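Local coordinates for TfuA domain-containing protein (Methanosarcina acetivorans, PDB 6XP8) that takes part in peptide backbone thioamidation, probably as a partner of a YcaO enzyme, at residues G90-R102 with I198-V210. Sequence-based numbering, arbitrary orientation.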
loop_
_atom_site.group_PDB
_atom_site.type_symbol
_atom_site.label_atom_id
_atom_site.label_comp_id
_atom_site.label_asym_id
_atom_site.label_seq_id
_atom_site.Cartn_x
_atom_site.Cartn_y
_atom_site.Cartn_z
ATOM N N GLY A 90 -14.884 10.120 9.977
ATOM C CA GLY A 90 -15.772 9.100 9.418
ATOM C C GLY A 90 -15.168 8.141 8.408
ATOM O O GLY A 90 -15.815 7.165 8.031
ATOM N N MET A 91 -13.943 8.415 7.954
ATOM C CA MET A 91 -13.242 7.469 7.079
ATOM C C MET A 91 -12.857 6.213 7.861
ATOM O O MET A 91 -12.332 6.297 8.967
ATOM C CB MET A 91 -12.017 8.102 6.417
ATOM C CG MET A 91 -11.408 7.252 5.306
ATOM S SD MET A 91 -10.193 8.187 4.367
ATOM C CE MET A 91 -9.424 6.900 3.383
ATOM N N VAL A 92 -13.138 5.058 7.267
ATOM C CA VAL A 92 -12.845 3.766 7.873
ATOM C C VAL A 92 -11.462 3.339 7.396
ATOM O O VAL A 92 -11.223 3.256 6.193
ATOM C CB VAL A 92 -13.886 2.695 7.451
ATOM C CG1 VAL A 92 -13.566 1.339 8.075
ATOM C CG2 VAL A 92 -15.307 3.130 7.812
ATOM N N GLY A 93 -10.559 3.090 8.343
ATOM C CA GLY A 93 -9.255 2.499 8.038
ATOM C C GLY A 93 -9.233 1.015 8.342
ATOM O O GLY A 93 -9.802 0.580 9.350
ATOM N N VAL A 94 -8.588 0.236 7.473
ATOM C CA VAL A 94 -8.425 -1.213 7.691
ATOM C C VAL A 94 -7.018 -1.657 7.304
ATOM O O VAL A 94 -6.405 -1.079 6.402
ATOM C CB VAL A 94 -9.482 -2.093 6.949
ATOM C CG1 VAL A 94 -10.898 -1.812 7.433
ATOM C CG2 VAL A 94 -9.405 -1.928 5.441
ATOM N N GLY A 95 -6.521 -2.677 7.997
ATOM C CA GLY A 95 -5.235 -3.283 7.679
ATOM C C GLY A 95 -4.086 -2.770 8.523
ATOM O O GLY A 95 -4.223 -1.777 9.243
ATOM N N LYS A 96 -2.943 -3.443 8.403
ATOM C CA LYS A 96 -1.762 -3.163 9.233
ATOM C C LYS A 96 -1.103 -1.810 8.937
ATOM O O LYS A 96 -0.667 -1.114 9.866
ATOM C CB LYS A 96 -0.732 -4.300 9.119
ATOM C CG LYS A 96 -1.240 -5.683 9.533
ATOM C CD LYS A 96 -1.403 -5.861 11.038
ATOM C CE LYS A 96 -1.600 -7.327 11.402
ATOM N NZ LYS A 96 -2.098 -7.522 12.797
ATOM N N VAL A 97 -1.040 -1.436 7.658
ATOM C CA VAL A 97 -0.419 -0.165 7.256
ATOM C C VAL A 97 -1.182 1.003 7.894
ATOM O O VAL A 97 -0.567 1.914 8.452
ATOM C CB VAL A 97 -0.279 -0.021 5.714
ATOM C CG1 VAL A 97 0.389 1.296 5.348
ATOM C CG2 VAL A 97 0.540 -1.166 5.134
ATOM N N TYR A 98 -2.515 0.946 7.841
ATOM C CA TYR A 98 -3.362 1.921 8.523
ATOM C C TYR A 98 -3.067 1.977 10.029
ATOM O O TYR A 98 -2.885 3.063 10.582
ATOM C CB TYR A 98 -4.849 1.625 8.293
ATOM C CG TYR A 98 -5.757 2.341 9.277
ATOM C CD1 TYR A 98 -5.899 3.735 9.248
ATOM C CD2 TYR A 98 -6.457 1.618 10.252
ATOM C CE1 TYR A 98 -6.720 4.391 10.163
ATOM C CE2 TYR A 98 -7.288 2.263 11.160
ATOM C CZ TYR A 98 -7.413 3.641 11.113
ATOM O OH TYR A 98 -8.242 4.267 12.019
ATOM N N GLU A 99 -3.046 0.807 10.672
ATOM C CA GLU A 99 -2.746 0.694 12.104
ATOM C C GLU A 99 -1.409 1.340 12.476
ATOM O O GLU A 99 -1.336 2.094 13.453
ATOM C CB GLU A 99 -2.787 -0.768 12.554
ATOM C CG GLU A 99 -4.193 -1.358 12.604
ATOM C CD GLU A 99 -4.225 -2.880 12.658
ATOM O OE1 GLU A 99 -3.164 -3.531 12.819
ATOM O OE2 GLU A 99 -5.338 -3.435 12.542
ATOM N N TRP A 100 -0.371 1.060 11.687
ATOM C CA TRP A 100 0.957 1.643 11.919
ATOM C C TRP A 100 0.984 3.166 11.786
ATOM O O TRP A 100 1.620 3.836 12.596
ATOM C CB TRP A 100 2.014 1.008 11.011
ATOM C CG TRP A 100 2.293 -0.446 11.273
ATOM C CD1 TRP A 100 2.307 -1.081 12.486
ATOM C CD2 TRP A 100 2.641 -1.436 10.301
ATOM N NE1 TRP A 100 2.624 -2.408 12.326
ATOM C CE2 TRP A 100 2.833 -2.655 10.995
ATOM C CE3 TRP A 100 2.795 -1.416 8.904
ATOM C CZ2 TRP A 100 3.175 -3.849 10.340
ATOM C CZ3 TRP A 100 3.136 -2.605 8.249
ATOM C CH2 TRP A 100 3.318 -3.803 8.972
ATOM N N TYR A 101 0.294 3.706 10.777
ATOM C CA TYR A 101 0.158 5.162 10.622
ATOM C C TYR A 101 -0.606 5.775 11.799
ATOM O O TYR A 101 -0.171 6.779 12.370
ATOM C CB TYR A 101 -0.552 5.529 9.311
ATOM C CG TYR A 101 0.313 5.608 8.067
ATOM C CD1 TYR A 101 1.453 6.432 8.017
ATOM C CD2 TYR A 101 -0.039 4.895 6.911
ATOM C CE1 TYR A 101 2.237 6.502 6.870
ATOM C CE2 TYR A 101 0.735 4.968 5.755
ATOM C CZ TYR A 101 1.864 5.776 5.739
ATOM O OH TYR A 101 2.623 5.848 4.597
ATOM N N ARG A 102 -1.737 5.153 12.148
ATOM C CA ARG A 102 -2.601 5.586 13.256
ATOM C C ARG A 102 -1.829 5.719 14.576
ATOM O O ARG A 102 -1.977 6.716 15.293
ATOM C CB ARG A 102 -3.775 4.603 13.411
ATOM C CG ARG A 102 -4.798 4.954 14.487
ATOM C CD ARG A 102 -5.642 3.744 14.874
ATOM N NE ARG A 102 -4.827 2.649 15.408
ATOM C CZ ARG A 102 -5.202 1.371 15.470
ATOM N NH1 ARG A 102 -6.397 0.987 15.031
ATOM N NH2 ARG A 102 -4.368 0.464 15.964
ATOM N N ILE A 198 2.435 -7.130 2.524
ATOM C CA ILE A 198 1.477 -6.515 3.439
ATOM C C ILE A 198 0.514 -5.575 2.713
ATOM O O ILE A 198 -0.650 -5.474 3.099
ATOM C CB ILE A 198 2.158 -5.861 4.675
ATOM C CG1 ILE A 198 1.130 -5.529 5.774
ATOM C CG2 ILE A 198 2.982 -4.627 4.312
ATOM C CD1 ILE A 198 0.455 -6.743 6.385
ATOM N N LYS A 199 0.994 -4.918 1.658
ATOM C CA LYS A 199 0.129 -4.066 0.834
ATOM C C LYS A 199 -0.993 -4.867 0.181
ATOM O O LYS A 199 -2.145 -4.431 0.202
ATOM C CB LYS A 199 0.930 -3.300 -0.214
ATOM C CG LYS A 199 1.798 -2.201 0.375
ATOM C CD LYS A 199 2.223 -1.232 -0.717
ATOM C CE LYS A 199 1.372 0.019 -0.742
ATOM N NZ LYS A 199 1.805 0.923 -1.848
ATOM N N ARG A 200 -0.663 -6.041 -0.362
ATOM C CA ARG A 200 -1.665 -6.910 -0.988
ATOM C C ARG A 200 -2.672 -7.440 0.032
ATOM O O ARG A 200 -3.874 -7.472 -0.235
ATOM C CB ARG A 200 -0.987 -8.081 -1.702
ATOM C CG ARG A 200 -1.945 -8.979 -2.461
ATOM C CD ARG A 200 -1.232 -10.178 -3.067
ATOM N NE ARG A 200 -2.139 -10.928 -3.938
ATOM C CZ ARG A 200 -2.374 -10.636 -5.215
ATOM N NH1 ARG A 200 -1.759 -9.610 -5.800
ATOM N NH2 ARG A 200 -3.226 -11.377 -5.914
ATOM N N GLN A 201 -2.180 -7.848 1.202
ATOM C CA GLN A 201 -3.051 -8.404 2.239
ATOM C C GLN A 201 -3.985 -7.339 2.782
ATOM O O GLN A 201 -5.165 -7.602 2.994
ATOM C CB GLN A 201 -2.249 -9.080 3.355
ATOM C CG GLN A 201 -1.580 -10.367 2.869
ATOM C CD GLN A 201 -0.705 -11.028 3.911
ATOM O OE1 GLN A 201 0.082 -10.363 4.596
ATOM N NE2 GLN A 201 -0.819 -12.350 4.027
ATOM N N ASP A 202 -3.455 -6.130 2.963
ATOM C CA ASP A 202 -4.284 -5.007 3.387
ATOM C C ASP A 202 -5.302 -4.624 2.325
ATOM O O ASP A 202 -6.441 -4.291 2.668
ATOM C CB ASP A 202 -3.425 -3.797 3.727
ATOM C CG ASP A 202 -2.841 -3.856 5.116
ATOM O OD1 ASP A 202 -2.918 -4.908 5.803
ATOM O OD2 ASP A 202 -2.291 -2.815 5.517
ATOM N N ALA A 203 -4.883 -4.653 1.055
ATOM C CA ALA A 203 -5.776 -4.374 -0.085
ATOM C C ALA A 203 -6.981 -5.315 -0.101
ATOM O O ALA A 203 -8.114 -4.873 -0.283
ATOM C CB ALA A 203 -5.019 -4.445 -1.407
ATOM N N VAL A 204 -6.727 -6.606 0.104
ATOM C CA VAL A 204 -7.793 -7.606 0.224
ATOM C C VAL A 204 -8.754 -7.278 1.379
ATOM O O VAL A 204 -9.972 -7.369 1.215
ATOM C CB VAL A 204 -7.220 -9.041 0.278
ATOM C CG1 VAL A 204 -8.301 -10.069 0.593
ATOM C CG2 VAL A 204 -6.586 -9.376 -1.064
ATOM N N LEU A 205 -8.203 -6.850 2.517
ATOM C CA LEU A 205 -9.022 -6.396 3.644
ATOM C C LEU A 205 -9.929 -5.210 3.301
ATOM O O LEU A 205 -11.069 -5.167 3.762
ATOM C CB LEU A 205 -8.166 -6.098 4.883
ATOM C CG LEU A 205 -7.528 -7.262 5.651
ATOM C CD1 LEU A 205 -6.690 -6.710 6.794
ATOM C CD2 LEU A 205 -8.564 -8.253 6.163
ATOM N N VAL A 206 -9.438 -4.278 2.477
ATOM C CA VAL A 206 -10.260 -3.150 1.999
ATOM C C VAL A 206 -11.439 -3.675 1.174
ATOM O O VAL A 206 -12.586 -3.274 1.397
ATOM C CB VAL A 206 -9.442 -2.101 1.204
ATOM C CG1 VAL A 206 -10.344 -1.001 0.662
ATOM C CG2 VAL A 206 -8.355 -1.498 2.079
ATOM N N LEU A 207 -11.144 -4.589 0.249
ATOM C CA LEU A 207 -12.161 -5.209 -0.610
ATOM C C LEU A 207 -13.248 -5.890 0.211
ATOM O O LEU A 207 -14.435 -5.723 -0.068
ATOM C CB LEU A 207 -11.518 -6.203 -1.582
ATOM C CG LEU A 207 -10.513 -5.656 -2.604
ATOM C CD1 LEU A 207 -10.015 -6.800 -3.464
ATOM C CD2 LEU A 207 -11.086 -4.528 -3.471
ATOM N N GLU A 208 -12.833 -6.613 1.251
ATOM C CA GLU A 208 -13.757 -7.350 2.117
ATOM C C GLU A 208 -14.606 -6.413 2.976
ATOM O O GLU A 208 -15.784 -6.693 3.205
ATOM C CB GLU A 208 -13.006 -8.406 2.941
ATOM C CG GLU A 208 -12.449 -9.518 2.047
ATOM C CD GLU A 208 -11.548 -10.531 2.737
ATOM O OE1 GLU A 208 -10.854 -10.199 3.724
ATOM O OE2 GLU A 208 -11.514 -11.683 2.250
ATOM N N THR A 209 -14.013 -5.298 3.417
ATOM C CA THR A 209 -14.732 -4.247 4.164
ATOM C C THR A 209 -15.769 -3.546 3.280
ATOM O O THR A 209 -16.920 -3.349 3.702
ATOM C CB THR A 209 -13.755 -3.227 4.805
ATOM O OG1 THR A 209 -12.889 -3.919 5.706
ATOM C CG2 THR A 209 -14.500 -2.152 5.594
ATOM N N VAL A 210 -15.360 -3.186 2.061
ATOM C CA VAL A 210 -16.266 -2.583 1.073
ATOM C C VAL A 210 -17.431 -3.541 0.772
ATOM O O VAL A 210 -18.591 -3.121 0.759
ATOM C CB VAL A 210 -15.517 -2.145 -0.214
ATOM C CG1 VAL A 210 -16.491 -1.716 -1.299
ATOM C CG2 VAL A 210 -14.554 -1.003 0.090
HETATM O O HOH W 1 -3.798 -0.683 5.814
#
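The N-terminus of helix 96-102, with Gly95 at the N-cap position, is held by a carboxylate from elsewhere in the chain, that of Asp202 on helix 198-215. Asp202 CG lies anti to the carbonyl carbon (chi1 -82°), which turns the carboxylate toward two backbone N-H groups. Asp202 OD2 uses its syn lone pair to take a nearly straight bond from Val97 N (2.8 Å, 168°). Asp202 OD1 accepts a bond from Lys96 N at 3.0 Å, the donor standing 30° out of the carboxylate plane, so two bonds fix the group's rotation. A water donating to Asp202 OD2 also joins Val94 O and Tyr98 N. The helix end would probably stabilise the buried negative charge. With an alanine here, Lys96 N and Val97 N would probably lose their acceptors and the water one of its anchors. Gly95 CA packs 3.4 Å from Asp202 OD1, where a side chain would collide. On one flank Val94 CG2 meets Val206 CG2 at 3.5 Å; on the other, the Ile198 side chain crosses that of Lys96 at about a right angle, Ile198 CD1 lying 3.7 Å from Lys96 CG. Val73 of strand 71-74 touches Val94, Val206 and Thr209, and helix 128-140 touches Ile198.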